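Local coordinates for uncharacterized protein McrA (Streptomyces coelicolor, PDB 5ZMO) that recognises phosphorothioated DNA through its sulfur-binding domain, the part crystallised, and is probably an endonuclease of the type IV restriction class, at residues A[46-51]-A[113-119]; A[57-61]-A[70-74]; A[75-79]-A[103-109]. One frame throughout, in Å; residues are numbered along the deposited sequence.

Contact 3 holds the DNA directly; contacts 1 and 2 stand behind it. The nearest atom of contact 2 is about 5 Å from the bound nucleic acid and that of contact 1 about 9 Å. Helix 50-63 starts in contact 1 and serves contact 2 further along, their centres about 15 Å apart; helix 70-83 passes from contact 2 into contact 3, whose centre is about 12 Å from those of both others. Trp50 joins all three: its CH2 packs on Val71 O of contact 2 at 4.1 Å, and its CZ2 on Leu106 CD1 of contact 3 at 3.6 Å. Ala116 CB also meets Phe78 CZ at 3.5 Å, setting strand 115-117 against helix 70-83.

Contact 1: A[46-51]-A[113-119]; sequences RLQPWS and DPSAGLR. With PO4 (phosphate ion), chain D.
Asp113 holds the first turn of helix 50-63 with both carboxylate oxygens. OD2 receives the hydroxyl of Ser51 OG at 2.9 Å on its syn lone pair, while OD1 accepts from Ser51 N at 2.9 Å, also from the syn side and 15° out of the carboxylate plane. Asp113 leaves helix 106-112 with positive phi, and its CG, turned anti to the amide nitrogen (chi1 -159°), carries the carboxylate across to the start of helix 50-63. There OD1 lies at the edge of the Trp50 indole, the two planes 88° apart. With an alanine in place of Asp113, Ser51 N and OG would probably lose the carboxylate whose two oxygens they bond, and the helix start its nearby negative charge.

Next along, Trp50 N donates to Pro114 O at 2.8 Å. Gln48 and Ala116 form an antiparallel hydrogen-bonded pair, Gln48 N to Ala116 O at 2.8 Å and Ala116 N to Gln48 O at 3.0 Å. Gly117 faces Arg46 O, which a side chain at that position would strike. The Arg46 chain bends at chi3 and sends NH2 to Leu118 O at 2.9 Å, in the carbonyl plane; Leu47 CG lies over one face of the guanidinium, and NE makes a weak bond to a phosphate probably left by crystallisation. A water joins Arg46 O to Leu118 N.

Further out, Trp50 NE1 is held by Asn110 OD1, and strand 115-117 bonds to Glu90 and Cys88 through Ser115 and Gly117. Strand 115-117 is thus the middle member of a small three-stranded antiparallel sheet, with strand 47-49 at one edge.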
loop_
_atom_site.group_PDB
_atom_site.type_symbol
_atom_site.label_atom_id
_atom_site.label_comp_id
_atom_site.label_asym_id
_atom_site.label_seq_id
_atom_site.Cartn_x
_atom_site.Cartn_y
_atom_site.Cartn_z
ATOM N N ARG A 46 -10.280 5.938 6.115
ATOM C CA ARG A 46 -9.675 4.584 5.992
ATOM C C ARG A 46 -9.886 3.944 4.624
ATOM O O ARG A 46 -8.938 3.372 4.060
ATOM C CB ARG A 46 -10.231 3.643 7.041
ATOM C CG ARG A 46 -9.781 2.200 6.940
ATOM C CD ARG A 46 -10.237 1.347 8.149
ATOM N NE ARG A 46 -11.672 1.109 8.051
ATOM C CZ ARG A 46 -12.260 0.114 7.372
ATOM N NH1 ARG A 46 -13.599 0.037 7.386
ATOM N NH2 ARG A 46 -11.597 -0.845 6.740
ATOM N N LEU A 47 -11.126 3.992 4.137
ATOM C CA LEU A 47 -11.468 3.505 2.791
ATOM C C LEU A 47 -11.461 4.669 1.831
ATOM O O LEU A 47 -12.070 5.739 2.075
ATOM C CB LEU A 47 -12.817 2.787 2.813
ATOM C CG LEU A 47 -12.837 1.563 3.746
ATOM C CD1 LEU A 47 -14.292 1.039 3.719
ATOM C CD2 LEU A 47 -11.843 0.481 3.370
ATOM N N GLN A 48 -10.700 4.513 0.746
ATOM C CA GLN A 48 -10.556 5.559 -0.246
ATOM C C GLN A 48 -10.786 4.957 -1.591
ATOM O O GLN A 48 -10.374 3.837 -1.810
ATOM C CB GLN A 48 -9.154 6.163 -0.159
ATOM C CG GLN A 48 -8.907 6.851 1.193
ATOM C CD GLN A 48 -7.831 7.920 1.140
ATOM O OE1 GLN A 48 -8.057 9.010 0.601
ATOM N NE2 GLN A 48 -6.669 7.640 1.751
ATOM N N PRO A 49 -11.437 5.695 -2.491
ATOM C CA PRO A 49 -11.672 5.102 -3.829
ATOM C C PRO A 49 -10.381 4.692 -4.616
ATOM O O PRO A 49 -9.324 5.318 -4.490
ATOM C CB PRO A 49 -12.399 6.208 -4.584
ATOM C CG PRO A 49 -12.885 7.230 -3.554
ATOM C CD PRO A 49 -11.940 7.088 -2.398
ATOM N N TRP A 50 -10.499 3.632 -5.428
ATOM C CA TRP A 50 -9.449 3.335 -6.400
ATOM C C TRP A 50 -8.897 4.559 -7.141
ATOM O O TRP A 50 -7.666 4.718 -7.243
ATOM C CB TRP A 50 -9.926 2.291 -7.400
ATOM C CG TRP A 50 -9.213 2.227 -8.650
ATOM C CD1 TRP A 50 -9.664 2.607 -9.911
ATOM C CD2 TRP A 50 -7.831 1.839 -8.837
ATOM N NE1 TRP A 50 -8.687 2.432 -10.830
ATOM C CE2 TRP A 50 -7.563 1.925 -10.217
ATOM C CE3 TRP A 50 -6.846 1.336 -7.978
ATOM C CZ2 TRP A 50 -6.321 1.597 -10.759
ATOM C CZ3 TRP A 50 -5.552 1.041 -8.525
ATOM C CH2 TRP A 50 -5.324 1.172 -9.905
ATOM N N SER A 51 -9.776 5.397 -7.685
ATOM C CA SER A 51 -9.343 6.535 -8.454
ATOM C C SER A 51 -8.456 7.494 -7.627
ATOM O O SER A 51 -7.357 7.922 -8.084
ATOM C CB SER A 51 -10.563 7.225 -9.079
ATOM O OG SER A 51 -11.424 7.702 -8.036
ATOM N N ASP A 113 -14.933 1.593 -9.475
ATOM C CA ASP A 113 -14.226 2.528 -8.586
ATOM C C ASP A 113 -14.432 2.155 -7.129
ATOM O O ASP A 113 -14.948 2.993 -6.350
ATOM C CB ASP A 113 -14.633 3.976 -8.828
ATOM C CG ASP A 113 -13.609 4.959 -8.334
ATOM O OD1 ASP A 113 -12.514 4.493 -7.938
ATOM O OD2 ASP A 113 -13.843 6.191 -8.369
ATOM N N PRO A 114 -14.113 0.909 -6.762
ATOM C CA PRO A 114 -14.286 0.435 -5.381
ATOM C C PRO A 114 -13.445 1.167 -4.388
ATOM O O PRO A 114 -12.320 1.579 -4.724
ATOM C CB PRO A 114 -13.803 -0.983 -5.426
ATOM C CG PRO A 114 -12.762 -0.962 -6.474
ATOM C CD PRO A 114 -13.325 -0.067 -7.530
ATOM N N SER A 115 -13.985 1.347 -3.181
ATOM C CA SER A 115 -13.166 1.881 -2.108
ATOM C C SER A 115 -12.341 0.792 -1.421
ATOM O O SER A 115 -12.674 -0.374 -1.425
ATOM C CB SER A 115 -14.005 2.716 -1.148
ATOM O OG SER A 115 -14.278 3.961 -1.744
ATOM N N ALA A 116 -11.172 1.150 -0.888
ATOM C CA ALA A 116 -10.363 0.195 -0.251
ATOM C C ALA A 116 -9.426 0.888 0.693
ATOM O O ALA A 116 -9.247 2.106 0.600
ATOM C CB ALA A 116 -9.527 -0.576 -1.253
ATOM N N GLY A 117 -8.858 0.059 1.565
ATOM C CA GLY A 117 -7.812 0.505 2.484
ATOM C C GLY A 117 -7.532 -0.497 3.570
ATOM O O GLY A 117 -7.815 -1.697 3.458
ATOM N N LEU A 118 -6.846 -0.022 4.615
ATOM C CA LEU A 118 -6.423 -0.900 5.709
ATOM C C LEU A 118 -7.678 -1.495 6.403
ATOM O O LEU A 118 -8.753 -0.913 6.358
ATOM C CB LEU A 118 -5.612 -0.109 6.754
ATOM C CG LEU A 118 -4.278 0.414 6.200
ATOM C CD1 LEU A 118 -3.681 1.390 7.207
ATOM C CD2 LEU A 118 -3.259 -0.639 5.883
ATOM N N ARG A 119 -7.488 -2.647 7.005
ATOM C CA ARG A 119 -8.466 -3.197 7.967
ATOM C C ARG A 119 -8.766 -2.198 9.118
ATOM O O ARG A 119 -7.896 -1.421 9.496
ATOM C CB ARG A 119 -7.945 -4.464 8.530
ATOM C CG ARG A 119 -8.004 -5.635 7.559
ATOM C CD ARG A 119 -6.827 -6.553 7.731
ATOM N NE ARG A 119 -7.012 -7.755 8.536
ATOM C CZ ARG A 119 -6.822 -7.874 9.853
ATOM N NH1 ARG A 119 -6.999 -9.055 10.418
ATOM N NH2 ARG A 119 -6.503 -6.847 10.627
HETATM P P PO4 D . -12.962 3.789 11.409
HETATM O O1 PO4 D . -13.225 3.483 9.928
HETATM O O2 PO4 D . -13.913 2.829 12.122
HETATM O O3 PO4 D . -13.147 5.268 11.921
HETATM O O4 PO4 D . -11.552 3.358 11.733
HETATM O O HOH W 1 -6.458 2.727 4.760
#

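Contact 2: A[57-61]-A[70-74]; sequences VAPLM and GVDGV
Val74 has CG1 roughly anti to its backbone N (chi1 -157°), which sets that methyl 4.0 Å from Val57 CG1; the other methyl, CG2, is turned to Ala58, though its exact place is doubtful because the model puts it too close to Gly70 O. The Met61 chain bends at chi2 (44°) and again at chi3, which brings its CE methyl back to Val74 CA at 4.1 Å, while its CB rests on Gly70 CA at 4.0 Å. These groups fill the angle between helix 50-63 and helix 70-83, a helix-loop-helix pair whose segments 57-61 and 70-74 cross at 103° with their axes 7.8 Å apart at closest approach. The small residues Ala58 and Gly70 let the backbones come close. They are the nearest pair, their CA atoms 4.1 Å apart, and Gly70 CA makes a C-H...O contact to Ala58 O at 3.5 Å. A side chain on Gly70 would run into that same oxygen. Beside them, the CB of Ala58 meets Val71 CG2 at 4.0 Å. Val57 also packs against Val31 and Trp35 of helix 28-41. Glu62 OE1 accepts from Gly70 N.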
loop_
_atom_site.group_PDB
_atom_site.type_symbol
_atom_site.label_atom_id
_atom_site.label_comp_id
_atom_site.label_asym_id
_atom_site.label_seq_id
_atom_site.Cartn_x
_atom_site.Cartn_y
_atom_site.Cartn_z
ATOM N N VAL A 57 -0.876 7.380 -5.626
ATOM C CA VAL A 57 0.190 6.432 -5.448
ATOM C C VAL A 57 0.985 6.186 -6.723
ATOM O O VAL A 57 2.189 5.896 -6.670
ATOM C CB VAL A 57 -0.305 5.105 -4.814
ATOM C CG1 VAL A 57 0.866 4.127 -4.636
ATOM C CG2 VAL A 57 -0.903 5.365 -3.470
ATOM N N ALA A 58 0.352 6.359 -7.863
ATOM C CA ALA A 58 1.038 6.110 -9.152
ATOM C C ALA A 58 2.376 6.862 -9.291
ATOM O O ALA A 58 3.396 6.281 -9.735
ATOM C CB ALA A 58 0.109 6.395 -10.365
ATOM N N PRO A 59 2.385 8.175 -9.008
ATOM C CA PRO A 59 3.668 8.856 -9.141
ATOM C C PRO A 59 4.718 8.448 -8.116
ATOM O O PRO A 59 5.899 8.516 -8.435
ATOM C CB PRO A 59 3.344 10.355 -8.828
ATOM C CG PRO A 59 1.913 10.442 -8.554
ATOM C CD PRO A 59 1.263 9.093 -8.658
ATOM N N LEU A 60 4.302 8.003 -6.931
ATOM C CA LEU A 60 5.253 7.393 -5.959
ATOM C C LEU A 60 5.816 6.047 -6.407
ATOM O O LEU A 60 6.994 5.721 -6.158
ATOM C CB LEU A 60 4.646 7.243 -4.575
ATOM C CG LEU A 60 3.965 8.443 -3.985
ATOM C CD1 LEU A 60 3.190 8.088 -2.707
ATOM C CD2 LEU A 60 5.016 9.551 -3.681
ATOM N N MET A 61 4.957 5.259 -7.022
ATOM C CA MET A 61 5.327 3.971 -7.656
ATOM C C MET A 61 6.422 4.209 -8.714
ATOM O O MET A 61 7.439 3.461 -8.798
ATOM C CB MET A 61 4.080 3.369 -8.313
ATOM C CG MET A 61 3.847 1.884 -8.301
ATOM S SD MET A 61 4.159 1.065 -6.764
ATOM C CE MET A 61 2.601 0.979 -5.900
ATOM N N GLY A 70 3.119 3.667 -13.356
ATOM C CA GLY A 70 2.631 3.690 -11.983
ATOM C C GLY A 70 1.180 3.312 -11.817
ATOM O O GLY A 70 0.814 2.782 -10.728
ATOM N N VAL A 71 0.344 3.555 -12.855
ATOM C CA VAL A 71 -1.064 3.224 -12.766
ATOM C C VAL A 71 -1.208 1.702 -12.858
ATOM O O VAL A 71 -1.831 1.010 -12.019
ATOM C CB VAL A 71 -1.840 3.911 -13.914
ATOM C CG1 VAL A 71 -3.229 3.390 -13.958
ATOM C CG2 VAL A 71 -1.849 5.415 -13.698
ATOM N N ASP A 72 -0.570 1.209 -13.915
ATOM C CA ASP A 72 -0.507 -0.216 -14.132
ATOM C C ASP A 72 0.099 -0.903 -12.915
ATOM O O ASP A 72 -0.303 -1.998 -12.591
ATOM C CB ASP A 72 0.319 -0.539 -15.388
ATOM C CG ASP A 72 0.332 -2.041 -15.708
ATOM O OD1 ASP A 72 -0.752 -2.601 -15.904
ATOM O OD2 ASP A 72 1.443 -2.601 -15.742
ATOM N N GLY A 73 1.064 -0.287 -12.277
ATOM C CA GLY A 73 1.732 -0.723 -11.112
ATOM C C GLY A 73 0.848 -0.822 -9.890
ATOM O O GLY A 73 0.811 -1.865 -9.232
ATOM N N VAL A 74 0.162 0.280 -9.538
ATOM C CA VAL A 74 -0.674 0.337 -8.305
ATOM C C VAL A 74 -1.800 -0.729 -8.232
ATOM O O VAL A 74 -2.180 -1.159 -7.105
ATOM C CB VAL A 74 -1.435 1.676 -8.025
ATOM C CG1 VAL A 74 -1.734 1.767 -6.533
ATOM C CG2 VAL A 74 -0.688 2.934 -8.352
#

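Contact 3: A[75-79]-A[103-109]; sequences RYPFW and RPTLESL. With nucleotides of chain C; nucleotides of chain B.
Trp79 and Arg103 lie 6.7 Å apart at their CA atoms, and Arg75 and Leu106 slightly farther, so helix 70-83 meets strand 103-104 and the start of helix 106-112 through side chains, with no direct hydrogen bond between the segments. Pro104 CD sits over the Trp79 indole, 3.5 Å from the centroid of its five-membered ring, in a CH-pi contact that Arg103 CA extends. The aliphatic part of Arg75 packs with CB on Leu109 CD1 at 3.8 Å and with CD on Leu106 CD1 at 4.0 Å; its NH2 gives a hydrogen to a water at 2.8 Å, which in turn donates to Pro104 O, while NH1 is salt-bridged to Asp72. Tyr76 and Arg103 reach the DNA side by side. Tyr76 OH accepts from N4 of DC5 of chain B at 3.2 Å; N7 of DG3 of chain C lies at the edge of the Arg103 guanidinium, in its plane and near NH1, and NH2 bonds to O6 of a modified base. Backbone donors hold the phosphate of DC2 of chain C: Leu106 N to OP2 at 3.0 Å and Glu107 N to OP1 at 3.2 Å. Thr105 is the N-cap there, OG1 accepting from Ser108 N. Behind this DNA-binding face, Leu109 CD2 packs on Phe78, and Leu109 also touches Trp50 of helix 50-63, whose ring meets Phe78 edge-to-face; Trp79 touches Leu97 of strand 97-98.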
loop_
_atom_site.group_PDB
_atom_site.type_symbol
_atom_site.label_atom_id
_atom_site.label_comp_id
_atom_site.label_asym_id
_atom_site.label_seq_id
_atom_site.Cartn_x
_atom_site.Cartn_y
_atom_site.Cartn_z
ATOM N N ARG A 75 -2.354 -1.133 -9.377
ATOM C CA ARG A 75 -3.465 -2.050 -9.412
ATOM C C ARG A 75 -3.043 -3.416 -8.778
ATOM O O ARG A 75 -3.888 -4.054 -8.123
ATOM C CB ARG A 75 -4.066 -2.208 -10.797
ATOM C CG ARG A 75 -3.174 -2.852 -11.790
ATOM C CD ARG A 75 -3.652 -2.544 -13.184
ATOM N NE ARG A 75 -2.827 -3.238 -14.146
ATOM C CZ ARG A 75 -3.099 -4.420 -14.706
ATOM N NH1 ARG A 75 -2.233 -4.880 -15.596
ATOM N NH2 ARG A 75 -4.182 -5.102 -14.429
ATOM N N TYR A 76 -1.770 -3.812 -8.923
ATOM C CA TYR A 76 -1.305 -5.138 -8.426
ATOM C C TYR A 76 -1.416 -5.259 -6.877
ATOM O O TYR A 76 -2.141 -6.112 -6.416
ATOM C CB TYR A 76 0.066 -5.461 -8.910
ATOM C CG TYR A 76 0.078 -5.803 -10.401
ATOM C CD1 TYR A 76 -0.573 -6.932 -10.870
ATOM C CD2 TYR A 76 0.760 -5.003 -11.300
ATOM C CE1 TYR A 76 -0.533 -7.257 -12.194
ATOM C CE2 TYR A 76 0.714 -5.246 -12.659
ATOM C CZ TYR A 76 0.093 -6.393 -13.098
ATOM O OH TYR A 76 0.092 -6.718 -14.442
ATOM N N PRO A 77 -0.821 -4.324 -6.116
ATOM C CA PRO A 77 -0.916 -4.397 -4.615
ATOM C C PRO A 77 -2.302 -4.008 -4.107
ATOM O O PRO A 77 -2.701 -4.467 -3.051
ATOM C CB PRO A 77 0.159 -3.414 -4.125
ATOM C CG PRO A 77 0.308 -2.460 -5.280
ATOM C CD PRO A 77 0.138 -3.297 -6.557
ATOM N N PHE A 78 -3.017 -3.167 -4.848
ATOM C CA PHE A 78 -4.375 -2.729 -4.492
ATOM C C PHE A 78 -5.287 -3.906 -4.288
ATOM O O PHE A 78 -6.188 -3.861 -3.461
ATOM C CB PHE A 78 -4.907 -1.784 -5.542
ATOM C CG PHE A 78 -6.198 -1.142 -5.202
ATOM C CD1 PHE A 78 -6.217 0.014 -4.428
ATOM C CD2 PHE A 78 -7.393 -1.683 -5.642
ATOM C CE1 PHE A 78 -7.425 0.640 -4.149
ATOM C CE2 PHE A 78 -8.583 -1.089 -5.355
ATOM C CZ PHE A 78 -8.605 0.088 -4.573
ATOM N N TRP A 79 -5.040 -4.955 -5.053
ATOM C CA TRP A 79 -5.720 -6.246 -4.865
ATOM C C TRP A 79 -4.994 -7.280 -4.064
ATOM O O TRP A 79 -5.575 -7.895 -3.161
ATOM C CB TRP A 79 -5.980 -6.832 -6.273
ATOM C CG TRP A 79 -6.862 -8.098 -6.253
ATOM C CD1 TRP A 79 -6.441 -9.370 -6.556
ATOM C CD2 TRP A 79 -8.261 -8.174 -6.068
ATOM N NE1 TRP A 79 -7.487 -10.239 -6.443
ATOM C CE2 TRP A 79 -8.625 -9.546 -6.210
ATOM C CE3 TRP A 79 -9.247 -7.253 -5.773
ATOM C CZ2 TRP A 79 -9.913 -9.982 -6.052
ATOM C CZ3 TRP A 79 -10.555 -7.703 -5.623
ATOM C CH2 TRP A 79 -10.858 -9.048 -5.767
ATOM N N ARG A 103 -6.618 -11.383 -10.592
ATOM C CA ARG A 103 -6.815 -9.911 -10.397
ATOM C C ARG A 103 -8.036 -9.388 -11.132
ATOM O O ARG A 103 -8.458 -9.959 -12.141
ATOM C CB ARG A 103 -5.550 -9.154 -10.890
ATOM C CG ARG A 103 -5.397 -9.169 -12.436
ATOM C CD ARG A 103 -4.059 -8.727 -13.013
ATOM N NE ARG A 103 -3.143 -9.818 -13.040
ATOM C CZ ARG A 103 -2.732 -10.493 -14.092
ATOM N NH1 ARG A 103 -3.061 -10.207 -15.360
ATOM N NH2 ARG A 103 -1.909 -11.450 -13.854
ATOM N N PRO A 104 -8.596 -8.277 -10.676
ATOM C CA PRO A 104 -9.555 -7.560 -11.417
ATOM C C PRO A 104 -8.942 -6.860 -12.633
ATOM O O PRO A 104 -7.757 -6.467 -12.653
ATOM C CB PRO A 104 -10.051 -6.493 -10.424
ATOM C CG PRO A 104 -8.896 -6.276 -9.494
ATOM C CD PRO A 104 -8.212 -7.584 -9.411
ATOM N N THR A 105 -9.758 -6.725 -13.661
ATOM C CA THR A 105 -9.314 -5.960 -14.846
ATOM C C THR A 105 -9.205 -4.507 -14.428
ATOM O O THR A 105 -9.990 -4.019 -13.602
ATOM C CB THR A 105 -10.300 -6.010 -16.019
ATOM O OG1 THR A 105 -11.573 -5.521 -15.569
ATOM C CG2 THR A 105 -10.489 -7.451 -16.553
ATOM N N LEU A 106 -8.247 -3.807 -15.052
ATOM C CA LEU A 106 -8.176 -2.361 -14.885
ATOM C C LEU A 106 -9.489 -1.706 -15.322
ATOM O O LEU A 106 -9.936 -0.723 -14.715
ATOM C CB LEU A 106 -7.005 -1.758 -15.658
ATOM C CG LEU A 106 -6.785 -0.256 -15.496
ATOM C CD1 LEU A 106 -6.559 0.033 -14.032
ATOM C CD2 LEU A 106 -5.512 0.204 -16.172
ATOM N N GLU A 107 -10.123 -2.250 -16.371
ATOM C CA GLU A 107 -11.392 -1.658 -16.835
ATOM C C GLU A 107 -12.506 -1.692 -15.749
ATOM O O GLU A 107 -13.251 -0.697 -15.555
ATOM C CB GLU A 107 -11.867 -2.360 -18.087
ATOM C CG GLU A 107 -13.296 -2.014 -18.517
ATOM C CD GLU A 107 -13.827 -3.025 -19.502
ATOM O OE1 GLU A 107 -14.604 -3.925 -19.089
ATOM O OE2 GLU A 107 -13.429 -2.941 -20.683
ATOM N N SER A 108 -12.596 -2.824 -15.037
ATOM C CA SER A 108 -13.604 -3.003 -13.970
ATOM C C SER A 108 -13.240 -2.226 -12.724
ATOM O O SER A 108 -14.141 -1.747 -12.044
ATOM C CB SER A 108 -13.910 -4.474 -13.639
ATOM O OG SER A 108 -12.905 -5.200 -12.876
ATOM N N LEU A 109 -11.944 -2.078 -12.424
ATOM C CA LEU A 109 -11.520 -1.144 -11.318
ATOM C C LEU A 109 -11.935 0.265 -11.626
ATOM O O LEU A 109 -12.431 1.014 -10.740
ATOM C CB LEU A 109 -9.982 -1.173 -11.063
ATOM C CG LEU A 109 -9.313 -2.259 -10.293
ATOM C CD1 LEU A 109 -7.809 -2.077 -10.346
ATOM C CD2 LEU A 109 -9.798 -2.276 -8.848
ATOM P P DC C 2 -7.352 -5.060 -18.352
ATOM O OP1 DC C 2 -8.341 -3.930 -18.403
ATOM O OP2 DC C 2 -6.768 -5.381 -17.064
ATOM O "O5'" DC C 2 -7.795 -6.406 -19.123
ATOM C "C5'" DC C 2 -8.447 -6.381 -20.440
ATOM C "C4'" DC C 2 -8.369 -7.675 -21.239
ATOM O "O4'" DC C 2 -7.182 -7.772 -22.075
ATOM C "C3'" DC C 2 -8.442 -9.009 -20.504
ATOM O "O3'" DC C 2 -9.075 -9.999 -21.323
ATOM C "C2'" DC C 2 -6.992 -9.458 -20.439
ATOM C "C1'" DC C 2 -6.388 -8.925 -21.727
ATOM N N1 DC C 2 -4.996 -8.451 -21.575
ATOM C C2 DC C 2 -3.942 -9.004 -22.328
ATOM O O2 DC C 2 -4.161 -9.997 -23.056
ATOM N N3 DC C 2 -2.703 -8.460 -22.215
ATOM C C4 DC C 2 -2.513 -7.382 -21.439
ATOM N N4 DC C 2 -1.285 -6.876 -21.344
ATOM C C5 DC C 2 -3.565 -6.811 -20.671
ATOM C C6 DC C 2 -4.778 -7.360 -20.778
ATOM P P DC B 5 6.903 -6.196 -12.747
ATOM O OP1 DC B 5 8.303 -5.866 -12.418
ATOM O OP2 DC B 5 5.923 -5.248 -13.278
ATOM O "O5'" DC B 5 6.897 -7.418 -13.773
ATOM C "C5'" DC B 5 7.763 -8.523 -13.548
ATOM C "C4'" DC B 5 7.841 -9.350 -14.808
ATOM O "O4'" DC B 5 6.611 -10.060 -15.064
ATOM C "C3'" DC B 5 8.148 -8.574 -16.087
ATOM O "O3'" DC B 5 9.016 -9.439 -16.859
ATOM C "C2'" DC B 5 6.781 -8.445 -16.753
ATOM C "C1'" DC B 5 6.063 -9.730 -16.350
ATOM N N1 DC B 5 4.587 -9.677 -16.215
ATOM C C2 DC B 5 3.781 -10.644 -16.805
ATOM O O2 DC B 5 4.296 -11.481 -17.576
ATOM N N3 DC B 5 2.441 -10.601 -16.608
ATOM C C4 DC B 5 1.909 -9.634 -15.857
ATOM N N4 DC B 5 0.590 -9.644 -15.672
ATOM C C5 DC B 5 2.715 -8.660 -15.211
ATOM C C6 DC B 5 4.029 -8.702 -15.430
ATOM P P DG C 3 -9.523 -11.378 -20.745
ATOM O OP1 DG C 3 -10.476 -11.979 -21.706
ATOM O OP2 DG C 3 -9.901 -11.193 -19.313
ATOM O "O5'" DG C 3 -8.242 -12.337 -20.733
ATOM C "C5'" DG C 3 -7.718 -12.920 -21.959
ATOM C "C4'" DG C 3 -6.378 -13.574 -21.718
ATOM O "O4'" DG C 3 -5.393 -12.542 -21.463
ATOM C "C3'" DG C 3 -6.326 -14.528 -20.517
ATOM O "O3'" DG C 3 -5.498 -15.635 -20.846
ATOM C "C2'" DG C 3 -5.664 -13.688 -19.445
ATOM C "C1'" DG C 3 -4.678 -12.908 -20.283
ATOM N N9 DG C 3 -4.149 -11.692 -19.666
ATOM C C8 DG C 3 -4.767 -10.830 -18.794
ATOM N N7 DG C 3 -4.000 -9.844 -18.415
ATOM C C5 DG C 3 -2.801 -10.077 -19.070
ATOM C C6 DG C 3 -1.590 -9.347 -19.052
ATOM O O6 DG C 3 -1.315 -8.326 -18.417
ATOM N N1 DG C 3 -0.624 -9.947 -19.849
ATOM C C2 DG C 3 -0.826 -11.059 -20.634
ATOM N N2 DG C 3 0.227 -11.501 -21.317
ATOM N N3 DG C 3 -1.947 -11.753 -20.655
ATOM C C4 DG C 3 -2.885 -11.209 -19.856
HETATM O O HOH W 2 -5.538 -5.237 -11.950
#